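Local coordinates for post-proline cleaving enzyme (Rickettsia typhi, PDB 4HVT), which probably acts as a serine-type oligopeptidase of the prolyl oligopeptidase family, cleaving peptides on the carboxyl side of proline residues, at residues L305-D309 and H527-Q531; L481-Y485 and F542-S546. One frame throughout, in Å; residues are numbered along the deposited sequence.

Contact 1 joins the propeller loop 305-309 to helix 524-528 and the turn after it, bridging the two domains, whereas contact 2 lies inside the hydrolase domain, where helix 536-551 packs on strand 480-483. Their centres are 22 Å apart and their nearest atoms about 8 Å, so they do not touch. The chain ties them together: helices 524-528 and 536-551 follow one another, one meeting the propeller and the next packing on the central sheet. In contact 2, Glu483 points to the sheet side away from helix 536-551, near the likely nucleophile elbow without touching it, and Tyr485 reaches Asn567, next to the probable nucleophile Ser566.

Contact 1: L305-D309 and H527-Q531; sequences LLRSD and HKSAQ
Arg307 NH1 donates to His527 ND1 over 2.9 Å, with an N-H...N angle of 149°, and this bond joins the beta-propeller to the alpha/beta-hydrolase domain. The donor lies practically in the imidazole plane, at the ring edge, although the guanidinium and ring planes are turned 48° apart. With ND1 accepting and NE2 bonded to Glu610, the histidine is probably neutral with its proton on NE2. The second guanidinium nitrogen, Arg307 NH2, meets Gln531 OE1 in its own plane at 3.0 Å, a weak, bent bond. Water 1 reinforces it, accepting from Arg307 NH2 at 2.9 Å and from Gln531 NE2 at 3.1 Å; the amide nitrogen also bonds to Thr609. Arg307 reaches this far because CG is anti to the backbone N (chi1 168°) and the chain stays extended to NE.

Lys528 reaches the other way, stretching from the hydrolase domain back to the propeller loop. Its NZ donates to Arg307 O at 3.1 Å, from outside the carbonyl plane, and weakly to Ser308 OG, whose stronger partner is Asp291. The type I turn from Lys528 to Gln531 brings the glutamine round to the same guanidinium. Tyr267 makes a cation-pi contact with Arg307 and also meets the His527 ring. Despite the like charges, the lysine chain lies against the arginine, its ammonium drawn off to the carbonyl, and Lys528 CE sits 3.8 Å above the centre of one guanidinium face.

Contact 2: L481-Y485 and F542-S546; sequences LLEAY and FFAVS
Strand 481-483 and helix 542-546 run nearly antiparallel, at 156° with their axes 10.3 Å apart at closest, and the backbones come nearest at the pairs Leu482-Ser546 and Ala484-Phe542. Leu482 carries most of the contact from the strand side. Its CB points toward the helix, and a chi1 of 167° turns CG away from the backbone N, toward Phe542 CE1. Leu482 CG lies 3.7 Å from Phe542 CE1, and its two methyls part from there. CD2 makes an off-centre CH-pi contact, 4.2 Å from the centroid of the Phe542 ring, while CD1 goes the other way to meet Val545 CG1 at 4.1 Å. The phenyl ring comes from the opposite direction, and beyond Leu482 its CE1 also touches Ala484 CB at 3.8 Å, so one ring spans Leu482 and Ala484, whose CB atoms both point toward the helix.

In the alpha/beta-hydrolase fold, helix 536-551 lies in the crossover connection from strand 510-514 to the parallel strand 560-565, and it passes over strand 480-483, which lies between them in the sheet. Leu482 therefore also touches Val512 and Ala514 on one neighbouring strand and Leu560 and Ile562 on the other. Glu483, whose side chain leaves the opposite side of the strand, forms a salt bridge with Lys563.

On the helix, Ser546 OG bonds back to Phe542 O at 3.1 Å, from above the carbonyl plane, and shares that oxygen with Ser546 N. This turns the hydroxyl inward over the rim of the Phe542 ring and leaves Ser546 OG tightly packed, 3.2 Å from Leu482 CD2.

Contact 1: L305-D309 and H527-Q531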
ATOM      1  N   LEU A 305      14.400  -7.237  10.280  1.00  8.16           N
ATOM      2  CA  LEU A 305      13.361  -7.005  11.275  1.00  8.33           C
ATOM      3  C   LEU A 305      12.840  -8.332  11.802  1.00  8.66           C
ATOM      4  O   LEU A 305      12.589  -9.231  11.015  1.00  8.60           O
ATOM      5  CB  LEU A 305      12.187  -6.244  10.650  1.00  8.03           C
ATOM      6  CG  LEU A 305      10.941  -5.958  11.495  1.00  8.06           C
ATOM      7  CD1 LEU A 305      11.336  -5.056  12.651  1.00  8.51           C
ATOM      8  CD2 LEU A 305       9.840  -5.370  10.643  1.00  7.90           C
ATOM      9  N   LEU A 306      12.620  -8.384  13.115  1.00  9.29           N
ATOM     10  CA  LEU A 306      12.039  -9.555  13.767  1.00  9.53           C
ATOM     11  C   LEU A 306      10.539  -9.385  13.960  1.00  9.68           C
ATOM     12  O   LEU A 306      10.093  -8.383  14.466  1.00  9.83           O
ATOM     13  CB  LEU A 306      12.733  -9.852  15.094  1.00 10.21           C
ATOM     14  CG  LEU A 306      14.262  -9.942  15.085  1.00 10.44           C
ATOM     15  CD1 LEU A 306      14.770 -10.409  16.440  1.00 11.18           C
ATOM     16  CD2 LEU A 306      14.763 -10.835  13.949  1.00 10.57           C
ATOM     17  N   ARG A 307       9.799 -10.431  13.607  1.00  9.78           N
ATOM     18  CA  ARG A 307       8.362 -10.478  13.897  1.00  9.91           C
ATOM     19  C   ARG A 307       8.111 -11.261  15.216  1.00 10.46           C
ATOM     20  O   ARG A 307       7.055 -11.104  15.858  1.00 10.24           O
ATOM     21  CB  ARG A 307       7.620 -11.136  12.711  1.00  9.85           C
ATOM     22  CG  ARG A 307       6.182 -11.481  13.033  1.00 10.36           C
ATOM     23  CD  ARG A 307       5.372 -11.714  11.767  1.00 10.36           C
ATOM     24  NE  ARG A 307       4.095 -12.372  12.058  1.00 10.70           N
ATOM     25  CZ  ARG A 307       2.965 -11.761  12.398  1.00 10.89           C
ATOM     26  NH1 ARG A 307       2.939 -10.447  12.548  1.00 11.23           N
ATOM     27  NH2 ARG A 307       1.855 -12.489  12.696  1.00 11.01           N
ATOM     28  N   SER A 308       9.020 -12.187  15.552  1.00 10.73           N
ATOM     29  CA  SER A 308       8.949 -12.960  16.777  1.00 11.82           C
ATOM     30  C   SER A 308      10.227 -12.827  17.580  1.00 12.50           C
ATOM     31  O   SER A 308      11.285 -12.464  17.022  1.00 11.86           O
ATOM     32  CB  SER A 308       8.683 -14.440  16.452  1.00 12.17           C
ATOM     33  OG  SER A 308       7.464 -14.582  15.765  1.00 12.55           O
ATOM     34  N   ASP A 309      10.132 -13.158  18.878  1.00 13.43           N
ATOM     35  CA  ASP A 309      11.349 -13.203  19.712  1.00 14.55           C
ATOM     36  C   ASP A 309      12.321 -14.223  19.122  1.00 14.62           C
ATOM     37  O   ASP A 309      11.898 -15.247  18.587  1.00 14.48           O
ATOM     38  CB  ASP A 309      11.061 -13.670  21.136  1.00 15.74           C
ATOM     39  CG  ASP A 309      10.191 -12.728  21.930  1.00 16.53           C
ATOM     40  OD1 ASP A 309       9.975 -11.550  21.555  1.00 16.53           O
ATOM     41  OD2 ASP A 309       9.682 -13.237  22.986  1.00 18.65           O
ATOM     42  N   HIS A 527      -0.601  -6.506  16.041  1.00 11.17           N
ATOM     43  CA  HIS A 527      -1.199  -7.273  14.951  1.00 11.01           C
ATOM     44  C   HIS A 527      -1.783  -8.598  15.448  1.00 11.69           C
ATOM     45  O   HIS A 527      -2.970  -8.934  15.210  1.00 12.48           O
ATOM     46  CB  HIS A 527      -0.153  -7.508  13.871  1.00 10.46           C
ATOM     47  CG  HIS A 527      -0.608  -8.455  12.808  1.00 10.49           C
ATOM     48  ND1 HIS A 527       0.183  -9.484  12.363  1.00 10.59           N
ATOM     49  CD2 HIS A 527      -1.803  -8.597  12.164  1.00 10.41           C
ATOM     50  CE1 HIS A 527      -0.507 -10.227  11.507  1.00 10.62           C
ATOM     51  NE2 HIS A 527      -1.697  -9.694  11.342  1.00 10.32           N
ATOM     52  N   LYS A 528      -0.926  -9.362  16.100  1.00 12.32           N
ATOM     53  CA  LYS A 528      -1.267 -10.734  16.557  1.00 13.06           C
ATOM     54  C   LYS A 528      -2.490 -10.717  17.463  1.00 13.79           C
ATOM     55  O   LYS A 528      -3.276 -11.689  17.458  1.00 13.66           O
ATOM     56  CB  LYS A 528      -0.056 -11.341  17.280  1.00 13.76           C
ATOM     57  CG  LYS A 528       1.060 -11.752  16.333  1.00 14.36           C
ATOM     58  CD  LYS A 528       2.322 -12.162  17.089  1.00 16.13           C
ATOM     59  CE  LYS A 528       3.571 -12.111  16.220  1.00 17.10           C
ATOM     60  NZ  LYS A 528       4.685 -12.872  16.872  1.00 18.60           N
ATOM     61  N   SER A 529      -2.680  -9.620  18.217  1.00 14.09           N
ATOM     62  CA  SER A 529      -3.820  -9.452  19.092  1.00 15.22           C
ATOM     63  C   SER A 529      -5.208  -9.532  18.436  1.00 14.46           C
ATOM     64  O   SER A 529      -6.200  -9.779  19.143  1.00 15.24           O
ATOM     65  CB  SER A 529      -3.719  -8.094  19.823  1.00 16.39           C
ATOM     66  OG  SER A 529      -2.735  -8.283  20.851  1.00 20.50           O
ATOM     67  N   ALA A 530      -5.278  -9.246  17.142  1.00 13.48           N
ATOM     68  CA  ALA A 530      -6.507  -9.292  16.347  1.00 13.36           C
ATOM     69  C   ALA A 530      -6.374 -10.141  15.096  1.00 12.86           C
ATOM     70  O   ALA A 530      -7.173 -10.036  14.167  1.00 12.50           O
ATOM     71  CB  ALA A 530      -6.995  -7.890  16.019  1.00 13.23           C
ATOM     72  N   GLN A 531      -5.393 -11.037  15.115  1.00 12.93           N
ATOM     73  CA  GLN A 531      -5.146 -11.917  13.983  1.00 13.03           C
ATOM     74  C   GLN A 531      -6.004 -13.192  14.033  1.00 13.66           C
ATOM     75  O   GLN A 531      -6.306 -13.731  15.093  1.00 14.12           O
ATOM     76  CB  GLN A 531      -3.664 -12.263  13.926  1.00 12.90           C
ATOM     77  CG  GLN A 531      -3.236 -12.954  12.666  1.00 12.90           C
ATOM     78  CD  GLN A 531      -1.745 -13.270  12.669  1.00 13.20           C
ATOM     79  OE1 GLN A 531      -1.002 -12.884  13.588  1.00 13.34           O
ATOM     80  NE2 GLN A 531      -1.306 -14.062  11.675  1.00 13.42           N
TER
HETATM   81  O   HOH W   1       1.527 -15.262  12.002  1.00 18.84           O

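Contact 2: L481-Y485 and F542-S546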
ATOM      1  N   LEU A 481     -16.176  11.657   9.712  1.00 17.67           N
ATOM      2  CA  LEU A 481     -15.740  10.514   8.936  1.00 18.08           C
ATOM      3  C   LEU A 481     -14.595   9.811   9.686  1.00 17.20           C
ATOM      4  O   LEU A 481     -13.498  10.386   9.923  1.00 17.13           O
ATOM      5  CB  LEU A 481     -15.364  10.971   7.536  1.00 19.39           C
ATOM      6  CG  LEU A 481     -15.267  10.091   6.298  1.00 20.82           C
ATOM      7  CD1 LEU A 481     -16.332   8.979   6.282  1.00 22.48           C
ATOM      8  CD2 LEU A 481     -15.431  11.150   5.180  1.00 22.50           C
ATOM      9  N   LEU A 482     -14.870   8.573  10.075  1.00 16.21           N
ATOM     10  CA  LEU A 482     -13.955   7.760  10.852  1.00 15.41           C
ATOM     11  C   LEU A 482     -13.433   6.646   9.938  1.00 15.07           C
ATOM     12  O   LEU A 482     -14.230   5.926   9.321  1.00 14.74           O
ATOM     13  CB  LEU A 482     -14.701   7.153  12.037  1.00 15.64           C
ATOM     14  CG  LEU A 482     -14.069   6.018  12.851  1.00 15.17           C
ATOM     15  CD1 LEU A 482     -12.711   6.376  13.484  1.00 15.00           C
ATOM     16  CD2 LEU A 482     -15.072   5.560  13.898  1.00 15.63           C
ATOM     17  N   GLU A 483     -12.118   6.514   9.886  1.00 14.69           N
ATOM     18  CA  GLU A 483     -11.443   5.496   9.058  1.00 14.71           C
ATOM     19  C   GLU A 483     -10.518   4.642   9.909  1.00 13.22           C
ATOM     20  O   GLU A 483     -10.010   5.088  10.959  1.00 12.62           O
ATOM     21  CB  GLU A 483     -10.644   6.211   7.975  1.00 16.44           C
ATOM     22  CG  GLU A 483     -11.527   7.046   7.049  1.00 19.70           C
ATOM     23  CD  GLU A 483     -10.781   7.535   5.815  1.00 22.15           C
ATOM     24  OE1 GLU A 483     -10.193   6.704   5.092  1.00 25.17           O
ATOM     25  OE2 GLU A 483     -10.797   8.745   5.567  1.00 25.61           O
ATOM     26  N   ALA A 484     -10.326   3.377   9.467  1.00 12.56           N
ATOM     27  CA  ALA A 484      -9.338   2.500  10.026  1.00 12.03           C
ATOM     28  C   ALA A 484      -9.118   1.386   9.022  1.00 11.98           C
ATOM     29  O   ALA A 484      -9.798   1.327   8.010  1.00 12.20           O
ATOM     30  CB  ALA A 484      -9.738   1.921  11.369  1.00 12.39           C
ATOM     31  N   TYR A 485      -8.104   0.591   9.280  1.00 11.65           N
ATOM     32  CA  TYR A 485      -7.690  -0.517   8.419  1.00 11.62           C
ATOM     33  C   TYR A 485      -7.666  -1.750   9.322  1.00 11.54           C
ATOM     34  O   TYR A 485      -8.574  -2.595   9.241  1.00 11.78           O
ATOM     35  CB  TYR A 485      -6.331  -0.272   7.742  1.00 11.31           C
ATOM     36  CG  TYR A 485      -5.934  -1.383   6.747  1.00 11.89           C
ATOM     37  CD1 TYR A 485      -6.601  -1.537   5.523  1.00 11.92           C
ATOM     38  CD2 TYR A 485      -4.928  -2.256   7.063  1.00 11.87           C
ATOM     39  CE1 TYR A 485      -6.258  -2.527   4.618  1.00 12.33           C
ATOM     40  CE2 TYR A 485      -4.549  -3.239   6.167  1.00 12.32           C
ATOM     41  CZ  TYR A 485      -5.201  -3.353   4.947  1.00 12.44           C
ATOM     42  OH  TYR A 485      -4.744  -4.397   4.143  1.00 14.50           O
ATOM     43  N   PHE A 542     -12.550  -0.557  17.178  1.00 15.16           N
ATOM     44  CA  PHE A 542     -13.197   0.421  16.321  1.00 15.37           C
ATOM     45  C   PHE A 542     -14.478   0.944  17.023  1.00 16.03           C
ATOM     46  O   PHE A 542     -14.726   2.112  17.031  1.00 15.89           O
ATOM     47  CB  PHE A 542     -13.542  -0.260  14.999  1.00 15.72           C
ATOM     48  CG  PHE A 542     -13.941   0.691  13.908  1.00 16.34           C
ATOM     49  CD1 PHE A 542     -13.025   1.570  13.348  1.00 15.71           C
ATOM     50  CD2 PHE A 542     -15.211   0.668  13.400  1.00 17.04           C
ATOM     51  CE1 PHE A 542     -13.371   2.422  12.328  1.00 15.63           C
ATOM     52  CE2 PHE A 542     -15.587   1.580  12.405  1.00 17.15           C
ATOM     53  CZ  PHE A 542     -14.666   2.428  11.862  1.00 16.60           C
ATOM     54  N   PHE A 543     -15.263   0.064  17.626  1.00 16.17           N
ATOM     55  CA  PHE A 543     -16.460   0.499  18.381  1.00 17.14           C
ATOM     56  C   PHE A 543     -16.081   1.423  19.565  1.00 17.13           C
ATOM     57  O   PHE A 543     -16.778   2.416  19.861  1.00 17.60           O
ATOM     58  CB  PHE A 543     -17.278  -0.696  18.902  1.00 17.72           C
ATOM     59  CG  PHE A 543     -17.732  -1.645  17.837  1.00 17.82           C
ATOM     60  CD1 PHE A 543     -18.229  -1.186  16.620  1.00 17.80           C
ATOM     61  CD2 PHE A 543     -17.640  -3.016  18.040  1.00 17.92           C
ATOM     62  CE1 PHE A 543     -18.656  -2.050  15.664  1.00 17.94           C
ATOM     63  CE2 PHE A 543     -18.081  -3.895  17.078  1.00 17.99           C
ATOM     64  CZ  PHE A 543     -18.553  -3.431  15.872  1.00 17.99           C
ATOM     65  N   ALA A 544     -15.007   1.070  20.273  1.00 16.76           N
ATOM     66  CA  ALA A 544     -14.508   1.888  21.393  1.00 17.08           C
ATOM     67  C   ALA A 544     -14.235   3.336  20.955  1.00 17.04           C
ATOM     68  O   ALA A 544     -14.604   4.246  21.630  1.00 17.78           O
ATOM     69  CB  ALA A 544     -13.271   1.265  22.005  1.00 16.94           C
ATOM     70  N   VAL A 545     -13.574   3.509  19.826  1.00 16.49           N
ATOM     71  CA  VAL A 545     -13.383   4.836  19.275  1.00 16.18           C
ATOM     72  C   VAL A 545     -14.720   5.497  18.845  1.00 16.66           C
ATOM     73  O   VAL A 545     -14.971   6.680  19.172  1.00 17.54           O
ATOM     74  CB  VAL A 545     -12.336   4.785  18.131  1.00 15.35           C
ATOM     75  CG1 VAL A 545     -12.211   6.140  17.510  1.00 15.19           C
ATOM     76  CG2 VAL A 545     -10.978   4.344  18.666  1.00 15.08           C
ATOM     77  N   SER A 546     -15.576   4.757  18.151  1.00 16.84           N
ATOM     78  CA  SER A 546     -16.866   5.284  17.681  1.00 17.54           C
ATOM     79  C   SER A 546     -17.671   5.823  18.893  1.00 18.85           C
ATOM     80  O   SER A 546     -18.168   6.949  18.889  1.00 19.20           O
ATOM     81  CB  SER A 546     -17.647   4.196  16.915  1.00 17.57           C
ATOM     82  OG  SER A 546     -16.976   3.780  15.727  1.00 16.67           O
TER